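Local coordinates for protein quinone oxidoreductase (PDB 1IZ0) that probably reduces quinones with NADPH as the electron donor, as a member of the zinc-binding dehydrogenase-like quinone oxidoreductases, at residues Arg8-Leu13 against Met44-Ala48; Leu151-Ala155 against Trp187-Asp191; Val273-Phe279 against Gly296-Leu302. All blocks are in the same frame, centred on the assembly; numbering follows the deposited sequence.

Contact 1. Residues Arg8-Leu13 against Met44-Ala48; sequences RLGGPL and MRLGA
The guanidinium of Arg45 carries Leu13 on one face and the carbonyl oxygen of Gly11 at its edge. Leu13 CG sits 3.2 Å above the guanidinium plane of Arg45, displaced toward the rim, and the leucine side chain crosses the arginine at about a right angle, with Leu13 CD1 3.4 Å from Arg45 NH1. At the edge, Arg45 NH2 donates to Gly11 O over 3.0 Å; the acceptor lies in the guanidinium plane and the donor in the carbonyl plane, which fixes the rotation of the flat group. The bend at chi3 (60°) in an otherwise extended chain turns the guanidinium toward this carbonyl. A water bridges the same two residues, donating to Gly11 O and accepting from Arg45 NE at 2.9 Å.

The backbone of Arg45 is held as well. Gly10 N, inside the type II turn Arg8-Gly11, donates to Arg45 O over 2.7 Å, while Leu9 CA brings a C-H to the same oxygen at 3.0 Å. The Leu9 side chain then leans over Gly47, CG 3.7 Å from Gly47 N, where positive phi closes helix 39-46 in a Schellman motif.

Helix 282-288 borders the contact: its Glu283 forms a salt bridge with Arg45 NH1 and Phe286 a cation-pi contact with Arg45. Thus the loop between strands 2-6 and 13-17 is fastened to the C-terminal end of helix 39-46.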
ATOM      1  N   ARG A   8      23.489  -7.705   4.422  1.00 23.46           N
ATOM      2  CA  ARG A   8      24.094  -6.410   4.137  1.00 23.49           C
ATOM      3  C   ARG A   8      23.165  -5.540   3.299  1.00 23.14           C
ATOM      4  O   ARG A   8      22.559  -6.010   2.332  1.00 21.49           O
ATOM      5  CB  ARG A   8      25.424  -6.577   3.382  1.00 24.64           C
ATOM      6  CG  ARG A   8      26.506  -7.383   4.106  1.00 25.81           C
ATOM      7  CD  ARG A   8      27.817  -7.358   3.319  1.00 24.72           C
ATOM      8  NE  ARG A   8      27.617  -7.816   1.947  1.00 28.70           N
ATOM      9  CZ  ARG A   8      27.446  -9.089   1.601  1.00 28.84           C
ATOM     10  NH1 ARG A   8      27.464 -10.038   2.529  1.00 28.08           N
ATOM     11  NH2 ARG A   8      27.233  -9.408   0.331  1.00 28.31           N
ATOM     12  N   LEU A   9      23.051  -4.272   3.675  1.00 22.13           N
ATOM     13  CA  LEU A   9      22.223  -3.343   2.926  1.00 22.46           C
ATOM     14  C   LEU A   9      22.795  -3.290   1.513  1.00 20.81           C
ATOM     15  O   LEU A   9      24.013  -3.243   1.329  1.00 20.39           O
ATOM     16  CB  LEU A   9      22.279  -1.956   3.575  1.00 24.83           C
ATOM     17  CG  LEU A   9      21.138  -1.542   4.518  1.00 26.77           C
ATOM     18  CD1 LEU A   9      20.536  -2.734   5.212  1.00 25.85           C
ATOM     19  CD2 LEU A   9      21.664  -0.530   5.521  1.00 25.00           C
ATOM     20  N   GLY A  10      21.921  -3.318   0.516  1.00 20.35           N
ATOM     21  CA  GLY A  10      22.388  -3.275  -0.858  1.00 20.18           C
ATOM     22  C   GLY A  10      22.968  -4.605  -1.302  1.00 20.14           C
ATOM     23  O   GLY A  10      23.420  -4.740  -2.439  1.00 21.55           O
ATOM     24  N   GLY A  11      22.957  -5.588  -0.407  1.00 19.12           N
ATOM     25  CA  GLY A  11      23.487  -6.900  -0.733  1.00 18.70           C
ATOM     26  C   GLY A  11      22.401  -7.869  -1.185  1.00 19.77           C
ATOM     27  O   GLY A  11      21.229  -7.488  -1.302  1.00 18.49           O
ATOM     28  N   PRO A  12      22.753  -9.142  -1.432  1.00 20.19           N
ATOM     29  CA  PRO A  12      21.779 -10.143  -1.874  1.00 20.38           C
ATOM     30  C   PRO A  12      21.075 -10.816  -0.705  1.00 19.77           C
ATOM     31  O   PRO A  12      21.511 -10.705   0.436  1.00 21.62           O
ATOM     32  CB  PRO A  12      22.648 -11.124  -2.652  1.00 19.63           C
ATOM     33  CG  PRO A  12      23.864 -11.200  -1.766  1.00 18.16           C
ATOM     34  CD  PRO A  12      24.108  -9.731  -1.363  1.00 19.99           C
ATOM     35  N   LEU A  13      19.989 -11.518  -0.996  1.00 21.80           N
ATOM     36  CA  LEU A  13      19.237 -12.236   0.030  1.00 23.39           C
ATOM     37  C   LEU A  13      19.841 -13.627   0.133  1.00 24.89           C
ATOM     38  O   LEU A  13      20.456 -14.101  -0.819  1.00 25.68           O
ATOM     39  CB  LEU A  13      17.769 -12.372  -0.381  1.00 21.69           C
ATOM     40  CG  LEU A  13      16.936 -11.093  -0.498  1.00 22.95           C
ATOM     41  CD1 LEU A  13      15.582 -11.432  -1.101  1.00 21.16           C
ATOM     42  CD2 LEU A  13      16.771 -10.459   0.874  1.00 18.46           C
HETATM   43  N   MSE A  44      14.120  -0.494   2.313  1.00 27.18           N
HETATM   44  CA  MSE A  44      14.707  -0.948   3.562  1.00 28.39           C
HETATM   45  C   MSE A  44      15.954  -1.792   3.339  1.00 26.20           C
HETATM   46  O   MSE A  44      16.829  -1.839   4.198  1.00 24.48           O
HETATM   47  CB  MSE A  44      13.675  -1.729   4.375  1.00 30.34           C
HETATM   48  CG  MSE A  44      13.185  -0.963   5.585  1.00 41.34           C
HETATM   49 SE   MSE A  44      11.577  -1.711   6.343  1.00 52.87          SE
HETATM   50  CE  MSE A  44      12.272  -3.453   6.858  1.00 47.94           C
ATOM     51  N   ARG A  45      16.029  -2.463   2.192  1.00 25.67           N
ATOM     52  CA  ARG A  45      17.200  -3.280   1.866  1.00 26.09           C
ATOM     53  C   ARG A  45      18.376  -2.374   1.539  1.00 26.14           C
ATOM     54  O   ARG A  45      19.535  -2.784   1.624  1.00 27.26           O
ATOM     55  CB  ARG A  45      16.930  -4.167   0.648  1.00 24.76           C
ATOM     56  CG  ARG A  45      16.069  -5.358   0.921  1.00 24.96           C
ATOM     57  CD  ARG A  45      15.883  -6.190  -0.338  1.00 27.63           C
ATOM     58  NE  ARG A  45      17.146  -6.693  -0.880  1.00 23.02           N
ATOM     59  CZ  ARG A  45      17.220  -7.678  -1.769  1.00 23.82           C
ATOM     60  NH1 ARG A  45      16.105  -8.249  -2.200  1.00 23.38           N
ATOM     61  NH2 ARG A  45      18.398  -8.092  -2.228  1.00 23.52           N
ATOM     62  N   LEU A  46      18.069  -1.142   1.146  1.00 26.39           N
ATOM     63  CA  LEU A  46      19.100  -0.176   0.789  1.00 28.36           C
ATOM     64  C   LEU A  46      19.381   0.793   1.927  1.00 28.96           C
ATOM     65  O   LEU A  46      20.287   1.620   1.835  1.00 30.78           O
ATOM     66  CB  LEU A  46      18.677   0.615  -0.451  1.00 29.12           C
ATOM     67  CG  LEU A  46      18.217  -0.185  -1.670  1.00 28.92           C
ATOM     68  CD1 LEU A  46      17.930   0.777  -2.815  1.00 30.06           C
ATOM     69  CD2 LEU A  46      19.286  -1.187  -2.073  1.00 30.91           C
ATOM     70  N   GLY A  47      18.606   0.684   3.002  1.00 29.28           N
ATOM     71  CA  GLY A  47      18.784   1.573   4.132  1.00 30.00           C
ATOM     72  C   GLY A  47      18.319   2.971   3.769  1.00 31.46           C
ATOM     73  O   GLY A  47      18.789   3.965   4.332  1.00 31.59           O
ATOM     74  N   ALA A  48      17.380   3.045   2.829  1.00 31.50           N
ATOM     75  CA  ALA A  48      16.853   4.326   2.368  1.00 31.53           C
ATOM     76  C   ALA A  48      15.398   4.567   2.770  1.00 32.25           C
ATOM     77  O   ALA A  48      14.717   5.380   2.151  1.00 32.88           O
ATOM     78  CB  ALA A  48      16.988   4.418   0.856  1.00 29.77           C
TER
HETATM   79  O   HOH W   1      19.706  -5.304  -1.015  1.00 15.48           O

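Contact 2. Residues Leu151-Ala155 against Trp187-Asp191; sequences LRVLA and WGGLD
The indole of Trp187 is sandwiched between Arg152, stacked on one face, and Leu154, packed on the opposite one. The Arg152 guanidinium lies nearly flat on the ring, planes 18° apart, and makes a cation-pi interaction: Arg152 CZ is 4.7 Å from the centroid of the Trp187 six-membered ring. The two side chains run past each other in opposite directions. A bend at chi3 (56°) lays the arginine's end over the ring, with Arg152 NH2 4.0 Å from Trp187 CE3. A salt bridge from the same NH2 to Glu172 would help hold the group in place.

On the other face the interaction is CH-pi, Leu154 CB standing 4.0 Å from the centroid of that six-membered ring. Leu154 CG adds to it nearer the five-membered ring, 3.9 Å from Trp187 CE2.

Backbone contacts meet the far end of the indole, where Val153 O approaches Trp187 CH2 to 3.4 Å; the polar Trp187 NE1 is satisfied by Glu173.

Apolar contact continues beyond the tryptophan, Leu154 CD1 meeting Leu190 CD2 at 4.1 Å, their side chains crossing at about a right angle. Leu190 also touches Leu130 of strand 128-131, which lies between strands 152-157 and 190-195. The tryptophan, placed where helix 180-186 ends in a Schellman motif at Gly188, therefore packs the end of that helix against strand 152-157 on one face of the parallel sheet, in the helix-on-sheet layering of a Rossmann-type nucleotide-binding domain.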
ATOM      1  N   LEU A 151     -16.352   9.072  -3.495  1.00 21.29           N
ATOM      2  CA  LEU A 151     -15.571  10.087  -4.194  1.00 20.99           C
ATOM      3  C   LEU A 151     -15.554   9.898  -5.712  1.00 20.91           C
ATOM      4  O   LEU A 151     -15.791   8.801  -6.220  1.00 21.61           O
ATOM      5  CB  LEU A 151     -14.128  10.086  -3.675  1.00 19.73           C
ATOM      6  CG  LEU A 151     -13.907  10.116  -2.159  1.00 22.27           C
ATOM      7  CD1 LEU A 151     -12.411   9.999  -1.865  1.00 21.75           C
ATOM      8  CD2 LEU A 151     -14.468  11.399  -1.567  1.00 19.84           C
ATOM      9  N   ARG A 152     -15.274  10.986  -6.423  1.00 20.03           N
ATOM     10  CA  ARG A 152     -15.174  10.967  -7.878  1.00 19.58           C
ATOM     11  C   ARG A 152     -13.688  10.777  -8.147  1.00 19.49           C
ATOM     12  O   ARG A 152     -12.877  11.620  -7.758  1.00 21.16           O
ATOM     13  CB  ARG A 152     -15.657  12.296  -8.462  1.00 17.75           C
ATOM     14  CG  ARG A 152     -17.164  12.514  -8.354  1.00 18.27           C
ATOM     15  CD  ARG A 152     -17.560  13.870  -8.928  1.00 18.94           C
ATOM     16  NE  ARG A 152     -17.113  14.038 -10.312  1.00 17.18           N
ATOM     17  CZ  ARG A 152     -16.962  15.219 -10.904  1.00 19.29           C
ATOM     18  NH1 ARG A 152     -17.225  16.334 -10.226  1.00 17.70           N
ATOM     19  NH2 ARG A 152     -16.542  15.288 -12.163  1.00 15.58           N
ATOM     20  N   VAL A 153     -13.334   9.682  -8.812  1.00 18.16           N
ATOM     21  CA  VAL A 153     -11.930   9.358  -9.062  1.00 17.75           C
ATOM     22  C   VAL A 153     -11.385   9.588 -10.464  1.00 18.70           C
ATOM     23  O   VAL A 153     -11.981   9.164 -11.455  1.00 19.07           O
ATOM     24  CB  VAL A 153     -11.651   7.874  -8.706  1.00 17.53           C
ATOM     25  CG1 VAL A 153     -10.173   7.547  -8.907  1.00 13.58           C
ATOM     26  CG2 VAL A 153     -12.096   7.590  -7.277  1.00 13.06           C
ATOM     27  N   LEU A 154     -10.228  10.240 -10.525  1.00 18.12           N
ATOM     28  CA  LEU A 154      -9.537  10.505 -11.787  1.00 19.43           C
ATOM     29  C   LEU A 154      -8.268   9.682 -11.632  1.00 18.36           C
ATOM     30  O   LEU A 154      -7.415  10.019 -10.812  1.00 19.11           O
ATOM     31  CB  LEU A 154      -9.160  11.986 -11.909  1.00 19.69           C
ATOM     32  CG  LEU A 154      -8.951  12.672 -13.264  1.00 23.47           C
ATOM     33  CD1 LEU A 154      -7.945  13.809 -13.062  1.00 21.47           C
ATOM     34  CD2 LEU A 154      -8.446  11.714 -14.329  1.00 23.24           C
ATOM     35  N   ALA A 155      -8.151   8.602 -12.397  1.00 18.25           N
ATOM     36  CA  ALA A 155      -6.982   7.732 -12.305  1.00 17.71           C
ATOM     37  C   ALA A 155      -5.957   8.098 -13.354  1.00 18.27           C
ATOM     38  O   ALA A 155      -6.305   8.486 -14.466  1.00 20.04           O
ATOM     39  CB  ALA A 155      -7.399   6.264 -12.476  1.00 15.57           C
ATOM     40  N   TRP A 187     -12.269  18.947 -15.131  1.00 21.02           N
ATOM     41  CA  TRP A 187     -12.989  18.570 -13.923  1.00 20.52           C
ATOM     42  C   TRP A 187     -13.237  19.762 -13.012  1.00 21.62           C
ATOM     43  O   TRP A 187     -13.912  19.634 -11.979  1.00 20.18           O
ATOM     44  CB  TRP A 187     -12.193  17.521 -13.156  1.00 21.02           C
ATOM     45  CG  TRP A 187     -12.377  16.119 -13.646  1.00 20.04           C
ATOM     46  CD1 TRP A 187     -12.359  15.685 -14.944  1.00 19.29           C
ATOM     47  CD2 TRP A 187     -12.574  14.959 -12.834  1.00 18.69           C
ATOM     48  NE1 TRP A 187     -12.537  14.317 -14.987  1.00 19.60           N
ATOM     49  CE2 TRP A 187     -12.672  13.849 -13.704  1.00 19.52           C
ATOM     50  CE3 TRP A 187     -12.678  14.748 -11.452  1.00 19.33           C
ATOM     51  CZ2 TRP A 187     -12.871  12.542 -13.235  1.00 19.19           C
ATOM     52  CZ3 TRP A 187     -12.876  13.441 -10.985  1.00 18.27           C
ATOM     53  CH2 TRP A 187     -12.970  12.361 -11.877  1.00 16.61           C
ATOM     54  N   GLY A 188     -12.685  20.912 -13.391  1.00 19.71           N
ATOM     55  CA  GLY A 188     -12.845  22.108 -12.592  1.00 21.19           C
ATOM     56  C   GLY A 188     -11.851  22.100 -11.446  1.00 22.58           C
ATOM     57  O   GLY A 188     -12.054  22.760 -10.423  1.00 22.54           O
ATOM     58  N   GLY A 189     -10.763  21.353 -11.621  1.00 22.09           N
ATOM     59  CA  GLY A 189      -9.757  21.262 -10.578  1.00 21.82           C
ATOM     60  C   GLY A 189     -10.096  20.152  -9.597  1.00 22.43           C
ATOM     61  O   GLY A 189     -11.266  19.793  -9.420  1.00 21.15           O
ATOM     62  N   LEU A 190      -9.077  19.610  -8.945  1.00 20.57           N
ATOM     63  CA  LEU A 190      -9.289  18.531  -8.000  1.00 20.98           C
ATOM     64  C   LEU A 190      -9.339  19.005  -6.553  1.00 21.70           C
ATOM     65  O   LEU A 190      -8.742  20.025  -6.194  1.00 21.22           O
ATOM     66  CB  LEU A 190      -8.181  17.490  -8.163  1.00 23.44           C
ATOM     67  CG  LEU A 190      -8.031  16.996  -9.603  1.00 23.43           C
ATOM     68  CD1 LEU A 190      -6.775  16.171  -9.730  1.00 24.72           C
ATOM     69  CD2 LEU A 190      -9.263  16.185  -9.995  1.00 23.68           C
ATOM     70  N   ASP A 191     -10.071  18.253  -5.738  1.00 21.00           N
ATOM     71  CA  ASP A 191     -10.210  18.533  -4.316  1.00 22.35           C
ATOM     72  C   ASP A 191      -9.063  17.844  -3.579  1.00 21.34           C
ATOM     73  O   ASP A 191      -8.535  18.368  -2.599  1.00 22.83           O
ATOM     74  CB  ASP A 191     -11.549  17.986  -3.792  1.00 23.26           C
ATOM     75  CG  ASP A 191     -12.749  18.711  -4.381  1.00 26.55           C
ATOM     76  OD1 ASP A 191     -12.818  19.946  -4.224  1.00 27.70           O
ATOM     77  OD2 ASP A 191     -13.623  18.054  -4.998  1.00 24.81           O
TER

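Contact 3. Residues Val273-Phe279 against Gly296-Leu302; sequences VGPVFPF and GKVVVRL
Strands 273-278 and 297-301 pair in parallel as the two outer elements of a beta-alpha-beta crossover, with helix 282-288 between them in the chain. Val299 N donates to Pro275 O, Val299 O accepts from Phe277 N (2.8 Å), and Phe277 O accepts from Arg301 N (2.7 Å); all three bonds are nearly straight. Near the start, Gly274 N reaches Lys297 O at a more bent angle, 146° at the hydrogen, and a beta bulge shifts the register by one before Val276.

Phe279 leaves the strand end. Its CB lies 4.1 Å from Arg301 O, and chi1 of -170° swings the ring to meet the C-terminal residue. CG is 4.1 Å from Leu302 CG, CD2 comes closer, and CE2 meets Leu302 CD2 at 3.9 Å. Trp4 also meets this ring. An alanine here is likely to leave Leu302 without its aromatic partner and open a gap beside Trp4.

On the face bearing Phe277 and Val300, helix 282-288 packs against both residues, and the Phe277 side chain runs obliquely across Val298, CE2 4.0 Å from Val298 CG1. On the other, Val276 and Arg301 lie side by side, while the Arg301 guanidinium reaches Glu102. The nearest approach of Phe279 to Leu302 is CD2 to CG, 3.5 Å.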
ATOM      1  N   VAL A 273      -4.253  -8.747  -6.973  1.00 20.04           N
ATOM      2  CA  VAL A 273      -3.017  -9.516  -6.890  1.00 20.88           C
ATOM      3  C   VAL A 273      -2.301  -9.433  -8.237  1.00 21.88           C
ATOM      4  O   VAL A 273      -2.917  -9.601  -9.291  1.00 23.28           O
ATOM      5  CB  VAL A 273      -3.288 -11.007  -6.587  1.00 22.07           C
ATOM      6  CG1 VAL A 273      -1.963 -11.755  -6.461  1.00 22.05           C
ATOM      7  CG2 VAL A 273      -4.119 -11.150  -5.310  1.00 19.37           C
ATOM      8  N   GLY A 274      -1.002  -9.162  -8.207  1.00 21.82           N
ATOM      9  CA  GLY A 274      -0.254  -9.081  -9.445  1.00 20.34           C
ATOM     10  C   GLY A 274       0.623 -10.307  -9.611  1.00 21.74           C
ATOM     11  O   GLY A 274       0.150 -11.435  -9.475  1.00 19.12           O
ATOM     12  N   PRO A 275       1.920 -10.118  -9.897  1.00 23.60           N
ATOM     13  CA  PRO A 275       2.823 -11.260 -10.070  1.00 23.12           C
ATOM     14  C   PRO A 275       2.916 -12.040  -8.767  1.00 22.78           C
ATOM     15  O   PRO A 275       3.116 -11.452  -7.694  1.00 20.38           O
ATOM     16  CB  PRO A 275       4.167 -10.604 -10.413  1.00 25.05           C
ATOM     17  CG  PRO A 275       3.813  -9.223 -10.860  1.00 26.24           C
ATOM     18  CD  PRO A 275       2.660  -8.849  -9.970  1.00 24.46           C
ATOM     19  N   VAL A 276       2.750 -13.356  -8.851  1.00 20.60           N
ATOM     20  CA  VAL A 276       2.865 -14.198  -7.671  1.00 20.84           C
ATOM     21  C   VAL A 276       4.113 -15.063  -7.838  1.00 22.10           C
ATOM     22  O   VAL A 276       4.233 -15.819  -8.805  1.00 20.14           O
ATOM     23  CB  VAL A 276       1.632 -15.108  -7.486  1.00 21.16           C
ATOM     24  CG1 VAL A 276       1.884 -16.084  -6.349  1.00 17.82           C
ATOM     25  CG2 VAL A 276       0.399 -14.261  -7.173  1.00 20.59           C
ATOM     26  N   PHE A 277       5.034 -14.942  -6.887  1.00 22.04           N
ATOM     27  CA  PHE A 277       6.285 -15.685  -6.921  1.00 23.47           C
ATOM     28  C   PHE A 277       6.366 -16.758  -5.841  1.00 25.41           C
ATOM     29  O   PHE A 277       5.855 -16.591  -4.728  1.00 26.92           O
ATOM     30  CB  PHE A 277       7.468 -14.727  -6.743  1.00 22.55           C
ATOM     31  CG  PHE A 277       7.608 -13.720  -7.846  1.00 22.20           C
ATOM     32  CD1 PHE A 277       8.499 -13.936  -8.893  1.00 22.11           C
ATOM     33  CD2 PHE A 277       6.812 -12.581  -7.867  1.00 21.47           C
ATOM     34  CE1 PHE A 277       8.590 -13.034  -9.949  1.00 23.39           C
ATOM     35  CE2 PHE A 277       6.894 -11.672  -8.919  1.00 22.53           C
ATOM     36  CZ  PHE A 277       7.785 -11.899  -9.964  1.00 23.77           C
ATOM     37  N   PRO A 278       6.994 -17.893  -6.170  1.00 24.58           N
ATOM     38  CA  PRO A 278       7.142 -18.982  -5.204  1.00 23.50           C
ATOM     39  C   PRO A 278       8.225 -18.541  -4.213  1.00 23.49           C
ATOM     40  O   PRO A 278       9.057 -17.697  -4.537  1.00 23.07           O
ATOM     41  CB  PRO A 278       7.606 -20.154  -6.068  1.00 23.25           C
ATOM     42  CG  PRO A 278       7.049 -19.815  -7.436  1.00 27.31           C
ATOM     43  CD  PRO A 278       7.316 -18.344  -7.534  1.00 24.98           C
ATOM     44  N   PHE A 279       8.210 -19.109  -3.015  1.00 23.57           N
ATOM     45  CA  PHE A 279       9.182 -18.772  -1.985  1.00 24.69           C
ATOM     46  C   PHE A 279      10.607 -18.718  -2.537  1.00 25.93           C
ATOM     47  O   PHE A 279      11.362 -17.779  -2.269  1.00 23.51           O
ATOM     48  CB  PHE A 279       9.100 -19.809  -0.867  1.00 24.88           C
ATOM     49  CG  PHE A 279       9.882 -19.446   0.356  1.00 26.53           C
ATOM     50  CD1 PHE A 279      11.005 -20.180   0.723  1.00 26.64           C
ATOM     51  CD2 PHE A 279       9.486 -18.380   1.155  1.00 25.97           C
ATOM     52  CE1 PHE A 279      11.722 -19.856   1.871  1.00 26.56           C
ATOM     53  CE2 PHE A 279      10.198 -18.052   2.305  1.00 25.71           C
ATOM     54  CZ  PHE A 279      11.315 -18.790   2.662  1.00 25.29           C
ATOM     55  N   GLY A 296      -0.848  -4.311  -9.905  1.00 27.01           N
ATOM     56  CA  GLY A 296      -1.286  -4.956  -8.687  1.00 24.97           C
ATOM     57  C   GLY A 296      -0.151  -5.220  -7.716  1.00 23.23           C
ATOM     58  O   GLY A 296       0.963  -4.729  -7.889  1.00 21.60           O
ATOM     59  N   LYS A 297      -0.451  -6.022  -6.701  1.00 21.24           N
ATOM     60  CA  LYS A 297       0.485  -6.370  -5.641  1.00 21.36           C
ATOM     61  C   LYS A 297       1.424  -7.524  -5.967  1.00 21.51           C
ATOM     62  O   LYS A 297       0.995  -8.542  -6.513  1.00 21.78           O
ATOM     63  CB  LYS A 297      -0.305  -6.756  -4.389  1.00 20.47           C
ATOM     64  CG  LYS A 297       0.532  -6.923  -3.142  1.00 17.48           C
ATOM     65  CD  LYS A 297       0.738  -5.573  -2.470  1.00 19.44           C
ATOM     66  CE  LYS A 297       1.269  -5.737  -1.056  1.00 20.75           C
ATOM     67  NZ  LYS A 297       1.292  -4.424  -0.364  1.00 23.51           N
ATOM     68  N   VAL A 298       2.699  -7.372  -5.608  1.00 21.31           N
ATOM     69  CA  VAL A 298       3.678  -8.438  -5.813  1.00 19.81           C
ATOM     70  C   VAL A 298       3.553  -9.312  -4.578  1.00 19.26           C
ATOM     71  O   VAL A 298       3.695  -8.833  -3.459  1.00 20.50           O
ATOM     72  CB  VAL A 298       5.131  -7.912  -5.885  1.00 21.18           C
ATOM     73  CG1 VAL A 298       6.097  -9.094  -5.962  1.00 18.33           C
ATOM     74  CG2 VAL A 298       5.313  -7.010  -7.103  1.00 18.37           C
ATOM     75  N   VAL A 299       3.289 -10.593  -4.779  1.00 20.45           N
ATOM     76  CA  VAL A 299       3.112 -11.506  -3.666  1.00 18.96           C
ATOM     77  C   VAL A 299       4.005 -12.738  -3.739  1.00 20.28           C
ATOM     78  O   VAL A 299       4.195 -13.315  -4.806  1.00 19.26           O
ATOM     79  CB  VAL A 299       1.641 -11.986  -3.600  1.00 20.11           C
ATOM     80  CG1 VAL A 299       1.479 -13.059  -2.518  1.00 18.77           C
ATOM     81  CG2 VAL A 299       0.720 -10.799  -3.332  1.00 17.49           C
ATOM     82  N   VAL A 300       4.551 -13.134  -2.593  1.00 20.39           N
ATOM     83  CA  VAL A 300       5.374 -14.331  -2.514  1.00 20.59           C
ATOM     84  C   VAL A 300       4.497 -15.381  -1.830  1.00 23.33           C
ATOM     85  O   VAL A 300       3.958 -15.149  -0.744  1.00 20.85           O
ATOM     86  CB  VAL A 300       6.656 -14.100  -1.687  1.00 20.54           C
ATOM     87  CG1 VAL A 300       7.446 -15.396  -1.583  1.00 18.20           C
ATOM     88  CG2 VAL A 300       7.518 -13.021  -2.358  1.00 19.17           C
ATOM     89  N   ARG A 301       4.343 -16.527  -2.483  1.00 24.14           N
ATOM     90  CA  ARG A 301       3.510 -17.609  -1.971  1.00 25.95           C
ATOM     91  C   ARG A 301       4.384 -18.752  -1.470  1.00 26.73           C
ATOM     92  O   ARG A 301       5.287 -19.198  -2.180  1.00 26.52           O
ATOM     93  CB  ARG A 301       2.619 -18.124  -3.102  1.00 29.58           C
ATOM     94  CG  ARG A 301       1.153 -18.261  -2.778  1.00 34.53           C
ATOM     95  CD  ARG A 301       0.886 -19.284  -1.697  1.00 36.26           C
ATOM     96  NE  ARG A 301      -0.533 -19.632  -1.668  1.00 38.32           N
ATOM     97  CZ  ARG A 301      -1.083 -20.446  -0.777  1.00 37.81           C
ATOM     98  NH1 ARG A 301      -0.334 -20.995   0.168  1.00 40.29           N
ATOM     99  NH2 ARG A 301      -2.376 -20.723  -0.840  1.00 39.62           N
ATOM    100  N   LEU A 302       4.117 -19.234  -0.260  1.00 26.29           N
ATOM    101  CA  LEU A 302       4.888 -20.343   0.293  1.00 28.73           C
ATOM    102  C   LEU A 302       4.200 -21.689   0.060  1.00 31.79           C
ATOM    103  O   LEU A 302       4.921 -22.687  -0.179  1.00 34.37           O
ATOM    104  CB  LEU A 302       5.147 -20.140   1.790  1.00 25.30           C
ATOM    105  CG  LEU A 302       6.193 -19.066   2.087  1.00 24.46           C
ATOM    106  CD1 LEU A 302       5.604 -17.681   1.838  1.00 22.14           C
ATOM    107  CD2 LEU A 302       6.662 -19.192   3.517  1.00 22.95           C
ATOM    108  OXT LEU A 302       2.951 -21.733   0.127  1.00 34.14           O
TER

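How the contacts relate
From the N terminus, contact 1 closes first, bringing the loop after strand 2-6 back to the end of helix 39-46 across 30 intervening residues. Contact 2 follows, enclosing 31 residues that include helices 164-168 and 180-186 and strand 173-176 of the parallel sheet. Contact 3 closes last, around helix 282-288, and ends at the C terminus. The three are in series; none nests within or crosses another. Contact 2 lies on the opposite side of the chain's centre from both others, with centres 38 Å from contact 1 and 32 Å from contact 3. Contacts 1 and 3 come within about 8 Å at their nearest atoms, and helix 282-288 borders both.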